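Local coordinates for aminoglycoside 6-adenylyltransferase (Bacillus subtilis, PDB 2PBE), which transfers a nucleotidyl group from ATP or GTP to the 6-hydroxyl of streptomycin, and also adenylylates streptidine, and so mediates bacterial resistance to streptomycin, at residues N159-V164 and A250-Y255; R152-C157 and A258-L263; Q7-I12 and D98-D103; E55-K58 and Q62-E65. All coordinates share one frame; numbering follows the deposited sequence.

Contact 1 of 4, residues N159-V164 and A250-Y255; sequences NEFWMV and ALFRKY
Phe161 and Phe252 lie face to face between two nearly antiparallel helices, 151-173 and 238-263, and with Trp162 they form an aromatic cluster. The segment axes are 11.9 Å apart, a wide spacing that the two rings bridge. Their planes differ by only 4° and their centroids are 3.7 Å apart. Each ring reaches across because its CG stands opposite the backbone N (chi1 179° for Phe161, -158° for Phe252). The two side chains run past one another in opposite directions, so each ring also receives the other's CB over its face as a CH-pi contact. The indole of Trp162 belongs to this tight part too, coming to the Phe252 ring obliquely with NE1 3.5 Å from Phe252 CD2. Met195 and Val188 of helix 177-204 add to the buried core.

Packing is looser on the side of Arg253, which is partly exposed. Its extended chain crosses the indole at about a right angle. The guanidinium is held elsewhere, by a salt bridge to Asp271 and a hydrogen bond to Thr275, both on helix 270-283. It touches the indole only lightly: Arg253 NE stays 4.1 Å from Trp162 CH2.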
loop_
_atom_site.group_PDB
_atom_site.type_symbol
_atom_site.label_atom_id
_atom_site.label_comp_id
_atom_site.label_asym_id
_atom_site.label_seq_id
_atom_site.Cartn_x
_atom_site.Cartn_y
_atom_site.Cartn_z
ATOM N N ASN A 159 -14.998 -4.954 12.840
ATOM C CA ASN A 159 -15.936 -6.058 12.913
ATOM C C ASN A 159 -15.270 -7.321 12.387
ATOM O O ASN A 159 -15.212 -8.331 13.076
ATOM C CB ASN A 159 -17.181 -5.718 12.096
ATOM C CG ASN A 159 -18.347 -6.639 12.392
ATOM O OD1 ASN A 159 -19.279 -6.282 13.121
ATOM N ND2 ASN A 159 -18.297 -7.832 11.832
ATOM N N GLU A 160 -14.729 -7.238 11.181
ATOM C CA GLU A 160 -14.062 -8.370 10.550
ATOM C C GLU A 160 -12.870 -8.850 11.358
ATOM O O GLU A 160 -12.686 -10.052 11.575
ATOM C CB GLU A 160 -13.592 -7.984 9.143
ATOM C CG GLU A 160 -12.925 -9.107 8.349
ATOM C CD GLU A 160 -13.888 -10.218 7.928
ATOM O OE1 GLU A 160 -13.460 -11.111 7.162
ATOM O OE2 GLU A 160 -15.063 -10.207 8.363
ATOM N N PHE A 161 -12.051 -7.900 11.796
ATOM C CA PHE A 161 -10.871 -8.221 12.589
ATOM C C PHE A 161 -11.216 -9.103 13.782
ATOM O O PHE A 161 -10.750 -10.228 13.890
ATOM C CB PHE A 161 -10.219 -6.961 13.132
ATOM C CG PHE A 161 -9.008 -7.232 13.978
ATOM C CD1 PHE A 161 -7.774 -7.495 13.366
ATOM C CD2 PHE A 161 -9.096 -7.273 15.381
ATOM C CE1 PHE A 161 -6.626 -7.798 14.132
ATOM C CE2 PHE A 161 -7.952 -7.577 16.171
ATOM C CZ PHE A 161 -6.709 -7.839 15.526
ATOM N N TRP A 162 -12.035 -8.570 14.682
ATOM C CA TRP A 162 -12.398 -9.310 15.873
ATOM C C TRP A 162 -13.218 -10.564 15.617
ATOM O O TRP A 162 -13.034 -11.569 16.313
ATOM C CB TRP A 162 -13.103 -8.381 16.852
ATOM C CG TRP A 162 -12.214 -7.275 17.302
ATOM C CD1 TRP A 162 -12.186 -5.995 16.809
ATOM C CD2 TRP A 162 -11.178 -7.349 18.281
ATOM N NE1 TRP A 162 -11.193 -5.266 17.423
ATOM C CE2 TRP A 162 -10.555 -6.064 18.328
ATOM C CE3 TRP A 162 -10.707 -8.373 19.129
ATOM C CZ2 TRP A 162 -9.471 -5.759 19.197
ATOM C CZ3 TRP A 162 -9.607 -8.081 20.011
ATOM C CH2 TRP A 162 -9.007 -6.771 20.028
HETATM N N MSE A 163 -14.108 -10.525 14.628
HETATM C CA MSE A 163 -14.912 -11.702 14.352
HETATM C C MSE A 163 -14.080 -12.866 13.867
HETATM O O MSE A 163 -14.123 -13.944 14.459
HETATM C CB MSE A 163 -16.004 -11.393 13.329
HETATM C CG MSE A 163 -16.958 -12.572 13.046
HETATM SE SE MSE A 163 -17.955 -13.248 14.612
HETATM C CE MSE A 163 -19.597 -12.202 14.485
ATOM N N VAL A 164 -13.329 -12.662 12.795
ATOM C CA VAL A 164 -12.527 -13.731 12.249
ATOM C C VAL A 164 -11.499 -14.142 13.293
ATOM O O VAL A 164 -11.004 -15.277 13.315
ATOM C CB VAL A 164 -11.842 -13.278 10.973
ATOM C CG1 VAL A 164 -10.902 -14.357 10.464
ATOM C CG2 VAL A 164 -12.907 -12.953 9.928
ATOM N N ALA A 250 -3.092 -6.407 20.555
ATOM C CA ALA A 250 -2.423 -5.241 21.108
ATOM C C ALA A 250 -2.247 -4.157 20.060
ATOM O O ALA A 250 -2.545 -2.992 20.303
ATOM C CB ALA A 250 -1.080 -5.655 21.664
ATOM N N LEU A 251 -1.771 -4.546 18.879
ATOM C CA LEU A 251 -1.554 -3.583 17.817
ATOM C C LEU A 251 -2.832 -3.054 17.195
ATOM O O LEU A 251 -2.875 -1.906 16.763
ATOM C CB LEU A 251 -0.666 -4.186 16.744
ATOM C CG LEU A 251 0.798 -4.278 17.172
ATOM C CD1 LEU A 251 1.595 -5.068 16.163
ATOM C CD2 LEU A 251 1.379 -2.864 17.322
ATOM N N PHE A 252 -3.875 -3.877 17.153
ATOM C CA PHE A 252 -5.120 -3.418 16.550
ATOM C C PHE A 252 -5.800 -2.388 17.418
ATOM O O PHE A 252 -6.430 -1.468 16.904
ATOM C CB PHE A 252 -6.104 -4.570 16.308
ATOM C CG PHE A 252 -7.127 -4.250 15.260
ATOM C CD1 PHE A 252 -6.747 -4.194 13.911
ATOM C CD2 PHE A 252 -8.461 -3.968 15.606
ATOM C CE1 PHE A 252 -7.691 -3.859 12.888
ATOM C CE2 PHE A 252 -9.436 -3.626 14.597
ATOM C CZ PHE A 252 -9.041 -3.573 13.232
ATOM N N ARG A 253 -5.692 -2.557 18.731
ATOM C CA ARG A 253 -6.305 -1.611 19.656
ATOM C C ARG A 253 -5.621 -0.283 19.405
ATOM O O ARG A 253 -6.265 0.729 19.159
ATOM C CB ARG A 253 -6.079 -2.032 21.118
ATOM C CG ARG A 253 -6.823 -3.292 21.513
ATOM C CD ARG A 253 -6.444 -3.786 22.919
ATOM N NE ARG A 253 -7.062 -5.086 23.187
ATOM C CZ ARG A 253 -6.391 -6.198 23.491
ATOM N NH1 ARG A 253 -5.069 -6.185 23.577
ATOM N NH2 ARG A 253 -7.051 -7.336 23.711
ATOM N N LYS A 254 -4.296 -0.329 19.466
ATOM C CA LYS A 254 -3.461 0.834 19.270
ATOM C C LYS A 254 -3.871 1.652 18.037
ATOM O O LYS A 254 -4.242 2.821 18.155
ATOM C CB LYS A 254 -2.001 0.394 19.154
ATOM C CG LYS A 254 -1.020 1.553 19.064
ATOM C CD LYS A 254 0.427 1.112 19.227
ATOM C CE LYS A 254 1.352 2.297 18.992
ATOM N NZ LYS A 254 2.788 1.970 19.128
ATOM N N TYR A 255 -3.845 1.034 16.861
ATOM C CA TYR A 255 -4.182 1.760 15.638
ATOM C C TYR A 255 -5.637 2.101 15.395
ATOM O O TYR A 255 -5.927 3.130 14.774
ATOM C CB TYR A 255 -3.561 1.031 14.451
ATOM C CG TYR A 255 -2.056 1.122 14.571
ATOM C CD1 TYR A 255 -1.392 2.380 14.444
ATOM C CD2 TYR A 255 -1.280 -0.002 14.963
ATOM C CE1 TYR A 255 0.002 2.518 14.726
ATOM C CE2 TYR A 255 0.123 0.121 15.246
ATOM C CZ TYR A 255 0.754 1.388 15.130
ATOM O OH TYR A 255 2.098 1.539 15.452
#

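Contact 2 of 4, residues R152-C157 and A258-L263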
loop_
_atom_site.group_PDB
_atom_site.type_symbol
_atom_site.label_atom_id
_atom_site.label_comp_id
_atom_site.label_asym_id
_atom_site.label_seq_id
_atom_site.Cartn_x
_atom_site.Cartn_y
_atom_site.Cartn_z
ATOM N N ARG A 152 -18.394 3.976 8.702
ATOM C CA ARG A 152 -18.838 2.627 8.418
ATOM C C ARG A 152 -17.699 1.698 7.997
ATOM O O ARG A 152 -17.594 0.578 8.492
ATOM C CB ARG A 152 -19.901 2.672 7.333
ATOM C CG ARG A 152 -20.475 1.341 6.985
ATOM C CD ARG A 152 -21.665 1.525 6.091
ATOM N NE ARG A 152 -22.257 0.230 5.789
ATOM C CZ ARG A 152 -23.276 0.050 4.965
ATOM N NH1 ARG A 152 -23.836 1.087 4.349
ATOM N NH2 ARG A 152 -23.728 -1.179 4.742
ATOM N N GLU A 153 -16.849 2.154 7.085
ATOM C CA GLU A 153 -15.748 1.327 6.649
ATOM C C GLU A 153 -14.886 1.020 7.856
ATOM O O GLU A 153 -14.393 -0.099 8.014
ATOM C CB GLU A 153 -14.924 2.044 5.586
ATOM C CG GLU A 153 -15.571 2.055 4.227
ATOM C CD GLU A 153 -14.869 2.967 3.247
ATOM O OE1 GLU A 153 -15.078 2.801 2.029
ATOM O OE2 GLU A 153 -14.123 3.857 3.687
ATOM N N PHE A 154 -14.725 2.018 8.720
ATOM C CA PHE A 154 -13.914 1.856 9.918
ATOM C C PHE A 154 -14.486 0.724 10.769
ATOM O O PHE A 154 -13.777 -0.220 11.135
ATOM C CB PHE A 154 -13.909 3.154 10.725
ATOM C CG PHE A 154 -13.271 3.023 12.072
ATOM C CD1 PHE A 154 -11.873 2.917 12.199
ATOM C CD2 PHE A 154 -14.060 2.935 13.236
ATOM C CE1 PHE A 154 -11.265 2.727 13.476
ATOM C CE2 PHE A 154 -13.469 2.746 14.511
ATOM C CZ PHE A 154 -12.064 2.642 14.628
ATOM N N ASP A 155 -15.772 0.839 11.078
ATOM C CA ASP A 155 -16.461 -0.156 11.870
ATOM C C ASP A 155 -16.348 -1.527 11.206
ATOM O O ASP A 155 -16.167 -2.536 11.881
ATOM C CB ASP A 155 -17.922 0.240 12.027
ATOM C CG ASP A 155 -18.682 -0.732 12.881
ATOM O OD1 ASP A 155 -19.126 -1.779 12.342
ATOM O OD2 ASP A 155 -18.813 -0.462 14.094
ATOM N N ASP A 156 -16.424 -1.564 9.882
ATOM C CA ASP A 156 -16.302 -2.831 9.188
ATOM C C ASP A 156 -14.942 -3.498 9.448
ATOM O O ASP A 156 -14.879 -4.681 9.759
ATOM C CB ASP A 156 -16.498 -2.659 7.687
ATOM C CG ASP A 156 -17.929 -2.318 7.305
ATOM O OD1 ASP A 156 -18.863 -2.629 8.071
ATOM O OD2 ASP A 156 -18.114 -1.751 6.212
ATOM N N CYS A 157 -13.859 -2.741 9.345
ATOM C CA CYS A 157 -12.542 -3.326 9.580
ATOM C C CYS A 157 -12.416 -3.919 10.975
ATOM O O CYS A 157 -11.795 -4.966 11.151
ATOM C CB CYS A 157 -11.440 -2.295 9.380
ATOM S SG CYS A 157 -9.781 -3.019 9.439
ATOM N N ALA A 258 -6.191 4.972 17.621
ATOM C CA ALA A 258 -5.549 6.116 16.999
ATOM C C ALA A 258 -6.379 6.698 15.854
ATOM O O ALA A 258 -6.551 7.923 15.745
ATOM C CB ALA A 258 -4.202 5.704 16.488
ATOM N N VAL A 259 -6.893 5.819 15.000
ATOM C CA VAL A 259 -7.694 6.230 13.852
ATOM C C VAL A 259 -9.063 6.748 14.269
ATOM O O VAL A 259 -9.496 7.811 13.819
ATOM C CB VAL A 259 -7.867 5.047 12.856
ATOM C CG1 VAL A 259 -8.920 5.362 11.823
ATOM C CG2 VAL A 259 -6.540 4.747 12.166
ATOM N N SER A 260 -9.740 5.993 15.121
ATOM C CA SER A 260 -11.069 6.363 15.585
ATOM C C SER A 260 -11.014 7.718 16.244
ATOM O O SER A 260 -11.922 8.536 16.094
ATOM C CB SER A 260 -11.571 5.352 16.599
ATOM O OG SER A 260 -10.676 5.265 17.690
ATOM N N GLU A 261 -9.938 7.942 16.985
ATOM C CA GLU A 261 -9.764 9.188 17.695
ATOM C C GLU A 261 -9.550 10.351 16.735
ATOM O O GLU A 261 -10.175 11.404 16.884
ATOM C CB GLU A 261 -8.585 9.059 18.640
ATOM C CG GLU A 261 -8.458 10.201 19.614
ATOM C CD GLU A 261 -7.321 9.977 20.579
ATOM O OE1 GLU A 261 -7.285 8.878 21.195
ATOM O OE2 GLU A 261 -6.476 10.894 20.720
ATOM N N GLY A 262 -8.687 10.153 15.746
ATOM C CA GLY A 262 -8.407 11.205 14.791
ATOM C C GLY A 262 -9.553 11.604 13.878
ATOM O O GLY A 262 -9.607 12.750 13.424
ATOM N N LEU A 263 -10.469 10.687 13.597
ATOM C CA LEU A 263 -11.579 10.998 12.704
ATOM C C LEU A 263 -12.859 11.218 13.485
ATOM O O LEU A 263 -13.887 11.572 12.911
ATOM C CB LEU A 263 -11.775 9.884 11.671
ATOM C CG LEU A 263 -10.489 9.540 10.895
ATOM C CD1 LEU A 263 -10.653 8.231 10.168
ATOM C CD2 LEU A 263 -10.121 10.662 9.922
#
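The Phe154 ring is the one flat group in this contact, and both of its partners, Val259 and Ser260, meet it at a slant, neither squarely over a face nor at the rim. Val259 CG1 lies 3.9 Å from Phe154 CD1 and about equally far from CE1, along one side of the ring. At the far end Phe154 CZ reaches Ser260 CB at 3.4 Å, with CE2 a little farther from the same carbon. The ring gets there because chi1 of 171° sets CG opposite the backbone N, directing the side chain across to helix 238-263, where the closest pair of CA atoms, Phe154 CA and Ser260 CA, is 7.8 Å apart. Met195 of helix 177-204 and the loop residues Tyr265 and Pro268 also touch Phe154, so the ring is buried where helices 151-173, 177-204 and 238-263 come together with the chain that leaves the last of them.

Ser260 offers Phe154 its methylene, while its hydroxyl is turned back on its own helix: with chi1 at 58°, OG sits between the backbone N and carbonyl carbon and hydrogen-bonds to the carbonyls of Ser256 and Lys257. No hydrogen bond joins the two segments. With the one buried hydroxyl satisfied within its own helix, the serine can present carbon to the ring, and the two helices meet here through apolar packing alone.

Contact 3 of 4, residues Q7-I12 and D98-D103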
loop_
_atom_site.group_PDB
_atom_site.type_symbol
_atom_site.label_atom_id
_atom_site.label_comp_id
_atom_site.label_asym_id
_atom_site.label_seq_id
_atom_site.Cartn_x
_atom_site.Cartn_y
_atom_site.Cartn_z
ATOM N N GLN A 7 9.881 -6.628 -7.453
ATOM C CA GLN A 7 9.634 -6.022 -6.160
ATOM C C GLN A 7 10.536 -4.794 -6.023
ATOM O O GLN A 7 10.048 -3.693 -5.792
ATOM C CB GLN A 7 9.945 -7.033 -5.053
ATOM C CG GLN A 7 9.758 -6.506 -3.644
ATOM C CD GLN A 7 8.418 -5.807 -3.454
ATOM O OE1 GLN A 7 7.381 -6.300 -3.914
ATOM N NE2 GLN A 7 8.431 -4.663 -2.771
ATOM N N GLU A 8 11.839 -4.995 -6.190
ATOM C CA GLU A 8 12.815 -3.921 -6.074
ATOM C C GLU A 8 12.543 -2.763 -7.027
ATOM O O GLU A 8 12.706 -1.597 -6.654
ATOM C CB GLU A 8 14.223 -4.464 -6.323
ATOM C CG GLU A 8 14.625 -5.617 -5.402
ATOM C CD GLU A 8 16.043 -6.124 -5.655
ATOM O OE1 GLU A 8 16.292 -6.738 -6.719
ATOM O OE2 GLU A 8 16.907 -5.903 -4.779
HETATM N N MSE A 9 12.125 -3.092 -8.249
HETATM C CA MSE A 9 11.851 -2.075 -9.248
HETATM C C MSE A 9 10.688 -1.203 -8.832
HETATM O O MSE A 9 10.780 0.023 -8.875
HETATM C CB MSE A 9 11.547 -2.720 -10.607
HETATM C CG MSE A 9 12.758 -3.350 -11.296
HETATM SE SE MSE A 9 14.294 -2.150 -11.499
HETATM C CE MSE A 9 13.586 -0.968 -12.842
HETATM N N MSE A 10 9.599 -1.844 -8.443
HETATM C CA MSE A 10 8.415 -1.119 -8.021
HETATM C C MSE A 10 8.704 -0.240 -6.832
HETATM O O MSE A 10 8.176 0.868 -6.740
HETATM C CB MSE A 10 7.277 -2.068 -7.664
HETATM C CG MSE A 10 6.647 -2.761 -8.857
HETATM SE SE MSE A 10 6.207 -1.546 -10.327
HETATM C CE MSE A 10 5.390 -0.095 -9.339
ATOM N N ASP A 11 9.528 -0.742 -5.915
ATOM C CA ASP A 11 9.888 0.029 -4.732
ATOM C C ASP A 11 10.494 1.352 -5.184
ATOM O O ASP A 11 10.054 2.416 -4.766
ATOM C CB ASP A 11 10.917 -0.719 -3.864
ATOM C CG ASP A 11 10.327 -1.927 -3.153
ATOM O OD1 ASP A 11 9.180 -1.822 -2.651
ATOM O OD2 ASP A 11 11.016 -2.972 -3.084
ATOM N N ILE A 12 11.494 1.279 -6.049
ATOM C CA ILE A 12 12.162 2.465 -6.543
ATOM C C ILE A 12 11.187 3.498 -7.112
ATOM O O ILE A 12 11.227 4.665 -6.733
ATOM C CB ILE A 12 13.196 2.053 -7.608
ATOM C CG1 ILE A 12 14.231 1.130 -6.962
ATOM C CG2 ILE A 12 13.870 3.267 -8.196
ATOM C CD1 ILE A 12 15.214 0.509 -7.920
ATOM N N ASP A 98 20.765 -3.819 -15.735
ATOM C CA ASP A 98 20.389 -5.065 -15.067
ATOM C C ASP A 98 19.434 -5.859 -15.953
ATOM O O ASP A 98 19.105 -7.003 -15.656
ATOM C CB ASP A 98 19.720 -4.775 -13.722
ATOM C CG ASP A 98 18.276 -4.316 -13.861
ATOM O OD1 ASP A 98 18.010 -3.397 -14.656
ATOM O OD2 ASP A 98 17.405 -4.883 -13.169
ATOM N N GLY A 99 18.992 -5.243 -17.044
ATOM C CA GLY A 99 18.099 -5.923 -17.960
ATOM C C GLY A 99 16.679 -5.407 -17.971
ATOM O O GLY A 99 15.939 -5.694 -18.911
ATOM N N ASN A 100 16.276 -4.652 -16.951
ATOM C CA ASN A 100 14.907 -4.161 -16.937
ATOM C C ASN A 100 14.630 -3.023 -17.908
ATOM O O ASN A 100 15.521 -2.245 -18.270
ATOM C CB ASN A 100 14.491 -3.789 -15.508
ATOM C CG ASN A 100 14.117 -5.013 -14.685
ATOM O OD1 ASN A 100 13.147 -5.706 -14.994
ATOM N ND2 ASN A 100 14.881 -5.289 -13.650
ATOM N N LYS A 101 13.384 -2.959 -18.357
ATOM C CA LYS A 101 12.958 -1.931 -19.285
ATOM C C LYS A 101 11.820 -1.157 -18.655
ATOM O O LYS A 101 10.884 -1.736 -18.108
ATOM C CB LYS A 101 12.490 -2.557 -20.591
ATOM C CG LYS A 101 12.896 -1.742 -21.819
ATOM C CD LYS A 101 11.939 -0.618 -22.133
ATOM C CE LYS A 101 10.690 -1.140 -22.844
ATOM N NZ LYS A 101 9.854 -0.034 -23.397
ATOM N N LEU A 102 11.907 0.163 -18.719
ATOM C CA LEU A 102 10.868 0.994 -18.155
ATOM C C LEU A 102 10.340 1.927 -19.222
ATOM O O LEU A 102 11.057 2.298 -20.150
ATOM C CB LEU A 102 11.414 1.808 -16.971
ATOM C CG LEU A 102 10.514 2.939 -16.456
ATOM C CD1 LEU A 102 9.272 2.366 -15.785
ATOM C CD2 LEU A 102 11.279 3.806 -15.511
ATOM N N ASP A 103 9.070 2.284 -19.074
ATOM C CA ASP A 103 8.397 3.217 -19.952
ATOM C C ASP A 103 7.705 4.176 -18.979
ATOM O O ASP A 103 6.697 3.838 -18.372
ATOM C CB ASP A 103 7.369 2.489 -20.802
ATOM C CG ASP A 103 7.563 2.742 -22.278
ATOM O OD1 ASP A 103 7.473 3.924 -22.684
ATOM O OD2 ASP A 103 7.812 1.761 -23.027
#
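Met9, modelled as selenomethionine, lays its side chain alongside that of Asn100, the two running in opposite directions. The chain of Met9 is bent rather than extended. After chi1 of -71° has placed CG opposite the carbonyl carbon, the bends at chi2 and chi3 curl the chain alongside the asparagine, CG by the amide and CE by CB. Contact therefore comes along the length of the side chain: Met9 CG is 3.7 Å from Asn100 ND2, and the methyl CE is 4.0 Å from Asn100 CB. The selenium itself stays 3.9 Å from Asn100 ND2 and only brushes Asp98, so the packing is purely van der Waals.

Asn100 is fixed from its own side. Its CG also lies opposite the carbonyl carbon (chi1 -79°), which brings ND2 to the Asp98 carboxylate. There ND2 donates to Asp98 OD2 at 2.6 Å, a bent bond on the syn side, somewhat out of the carboxylate plane. The backbone N of Asn100 donates to Asp98 OD1 at 3.1 Å with a fairly straight bond (164°), from above that plane. ND2 also hydrogen-bonds to the carbonyl of Arg4, whose NE forms a salt bridge with Asp98 OD2. These bonds fix the rotation of the amide on which Met9 packs, and the charge of Asp98 is probably balanced. Tyr45 of strand 45-51 touches both Met9 and Asn100.

Asp98 to Asn100, with Gly99 at positive phi between them, is an Asx turn in the beta hairpin linking strands 90-96 and 101-108. Helix 6-19 rests Met9 against the end of this hairpin, a helix-on-sheet arrangement consistent with the nucleotidyltransferase family.

Contact 4 of 4, residues E55-K58 and Q62-E65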
loop_
_atom_site.group_PDB
_atom_site.type_symbol
_atom_site.label_atom_id
_atom_site.label_comp_id
_atom_site.label_asym_id
_atom_site.label_seq_id
_atom_site.Cartn_x
_atom_site.Cartn_y
_atom_site.Cartn_z
ATOM N N GLU A 55 7.678 20.776 -17.230
ATOM C CA GLU A 55 8.934 21.400 -17.684
ATOM C C GLU A 55 10.083 21.270 -16.665
ATOM O O GLU A 55 11.273 21.253 -17.040
ATOM C CB GLU A 55 8.702 22.882 -17.993
ATOM C CG GLU A 55 7.771 23.146 -19.176
ATOM C CD GLU A 55 8.243 22.452 -20.468
ATOM O OE1 GLU A 55 7.459 21.651 -21.031
ATOM O OE2 GLU A 55 9.389 22.705 -20.924
ATOM N N SER A 56 9.713 21.194 -15.386
ATOM C CA SER A 56 10.674 21.076 -14.292
ATOM C C SER A 56 11.554 19.852 -14.495
ATOM O O SER A 56 12.784 19.890 -14.354
ATOM C CB SER A 56 9.922 20.956 -12.964
ATOM O OG SER A 56 10.788 21.189 -11.872
ATOM N N PHE A 57 10.904 18.757 -14.839
ATOM C CA PHE A 57 11.606 17.513 -15.058
ATOM C C PHE A 57 12.455 17.607 -16.306
ATOM O O PHE A 57 13.512 17.000 -16.397
ATOM C CB PHE A 57 10.597 16.380 -15.175
ATOM C CG PHE A 57 9.920 16.050 -13.880
ATOM C CD1 PHE A 57 10.543 15.196 -12.951
ATOM C CD2 PHE A 57 8.686 16.634 -13.551
ATOM C CE1 PHE A 57 9.955 14.926 -11.693
ATOM C CE2 PHE A 57 8.076 16.381 -12.296
ATOM C CZ PHE A 57 8.710 15.528 -11.360
ATOM N N LYS A 58 11.980 18.394 -17.271
ATOM C CA LYS A 58 12.683 18.572 -18.539
ATOM C C LYS A 58 13.948 19.421 -18.480
ATOM O O LYS A 58 14.667 19.479 -19.475
ATOM C CB LYS A 58 11.731 19.148 -19.598
ATOM C CG LYS A 58 10.555 18.238 -19.907
ATOM C CD LYS A 58 10.142 18.302 -21.373
ATOM C CE LYS A 58 9.588 19.652 -21.773
ATOM N NZ LYS A 58 9.414 19.800 -23.254
ATOM N N GLN A 62 19.489 14.464 -15.037
ATOM C CA GLN A 62 20.197 13.999 -13.843
ATOM C C GLN A 62 19.320 13.223 -12.854
ATOM O O GLN A 62 19.729 12.182 -12.332
ATOM C CB GLN A 62 20.837 15.190 -13.115
ATOM C CG GLN A 62 22.243 15.563 -13.574
ATOM C CD GLN A 62 23.236 14.427 -13.385
ATOM O OE1 GLN A 62 23.442 13.937 -12.271
ATOM N NE2 GLN A 62 23.867 14.008 -14.479
ATOM N N TRP A 63 18.113 13.725 -12.602
ATOM C CA TRP A 63 17.205 13.074 -11.665
ATOM C C TRP A 63 16.918 11.604 -12.031
ATOM O O TRP A 63 16.468 10.820 -11.186
ATOM C CB TRP A 63 15.897 13.851 -11.583
ATOM C CG TRP A 63 15.199 13.905 -12.872
ATOM C CD1 TRP A 63 15.441 14.780 -13.902
ATOM C CD2 TRP A 63 14.167 13.031 -13.308
ATOM N NE1 TRP A 63 14.611 14.494 -14.963
ATOM C CE2 TRP A 63 13.813 13.427 -14.633
ATOM C CE3 TRP A 63 13.493 11.942 -12.713
ATOM C CZ2 TRP A 63 12.803 12.766 -15.383
ATOM C CZ3 TRP A 63 12.483 11.280 -13.455
ATOM C CH2 TRP A 63 12.153 11.701 -14.784
ATOM N N LEU A 64 17.172 11.250 -13.289
ATOM C CA LEU A 64 16.945 9.897 -13.785
ATOM C C LEU A 64 17.988 8.898 -13.310
ATOM O O LEU A 64 17.747 7.702 -13.292
ATOM C CB LEU A 64 16.922 9.911 -15.310
ATOM C CG LEU A 64 15.686 10.470 -16.019
ATOM C CD1 LEU A 64 16.019 10.790 -17.455
ATOM C CD2 LEU A 64 14.564 9.471 -15.950
ATOM N N GLU A 65 19.149 9.408 -12.930
ATOM C CA GLU A 65 20.270 8.588 -12.480
ATOM C C GLU A 65 19.892 7.744 -11.279
ATOM O O GLU A 65 20.527 6.711 -11.012
ATOM C CB GLU A 65 21.458 9.502 -12.131
ATOM C CG GLU A 65 22.828 8.971 -12.531
ATOM C CD GLU A 65 22.981 8.801 -14.035
ATOM O OE1 GLU A 65 22.882 7.649 -14.523
ATOM O OE2 GLU A 65 23.196 9.823 -14.726
#
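Phe57 and Trp63 make a local T-shaped aromatic contact, backed by a weak hydrogen bond, within the connection that leads from strand 45-51 to strand 70-74. The Phe57 ring supplies the edge and the indole the face, with planes at 72° and the centroids of the phenyl and the six-membered ring 5.3 Å apart. Phe57 CD1 does the touching, 4.1 Å from Trp63 CE2 and centred over the indole. Leu64 CG, from the next residue, lies against the opposite face, offset toward the rim.

Both aromatics also rest on strand 101-108 of the mixed sheet, Phe57 on Leu106 and Trp63 on Leu104. Arg22 makes a cation-pi contact with Phe57 and hydrogen-bonds to Ser56 OG, while Tyr92 of strand 90-96 meets Trp63 edge-to-face.

Helix 54-58 is short and weakly bonded, and the indole folds back against its last turn. Chi1 of 61° puts the indole between its own backbone N and carbonyl carbon, which turns a face to the phenyl ring and brings NE1 to the carbonyl. There Trp63 NE1 donates to Phe57 O at 3.1 Å, a bond well off straight (129°) and weak; the carbonyl of Asn60 takes a second weak bond from the same N-H.

In the fold
From the N terminus, helix 6-19 opens contact 3, which closes only when the chain reaches the turn into strand 101-108. Contact 4 falls within that loop, joining helix 54-58 to the segment just after it; the two centres lie 18 Å apart, both in the part of the chain built on the mixed sheet. Farther along, helix 151-173 opens contact 2 and then contact 1. Helix 238-263 closes them in reverse order, so contact 1 lies inside contact 2, as expected where two helices run antiparallel. These two touch through Phe252 and Cys157. They join helices 151-173 and 238-263 in the helical part, on the opposite side of the chain's centre; the centre of contact 1 lies about 35 Å from that of contact 3.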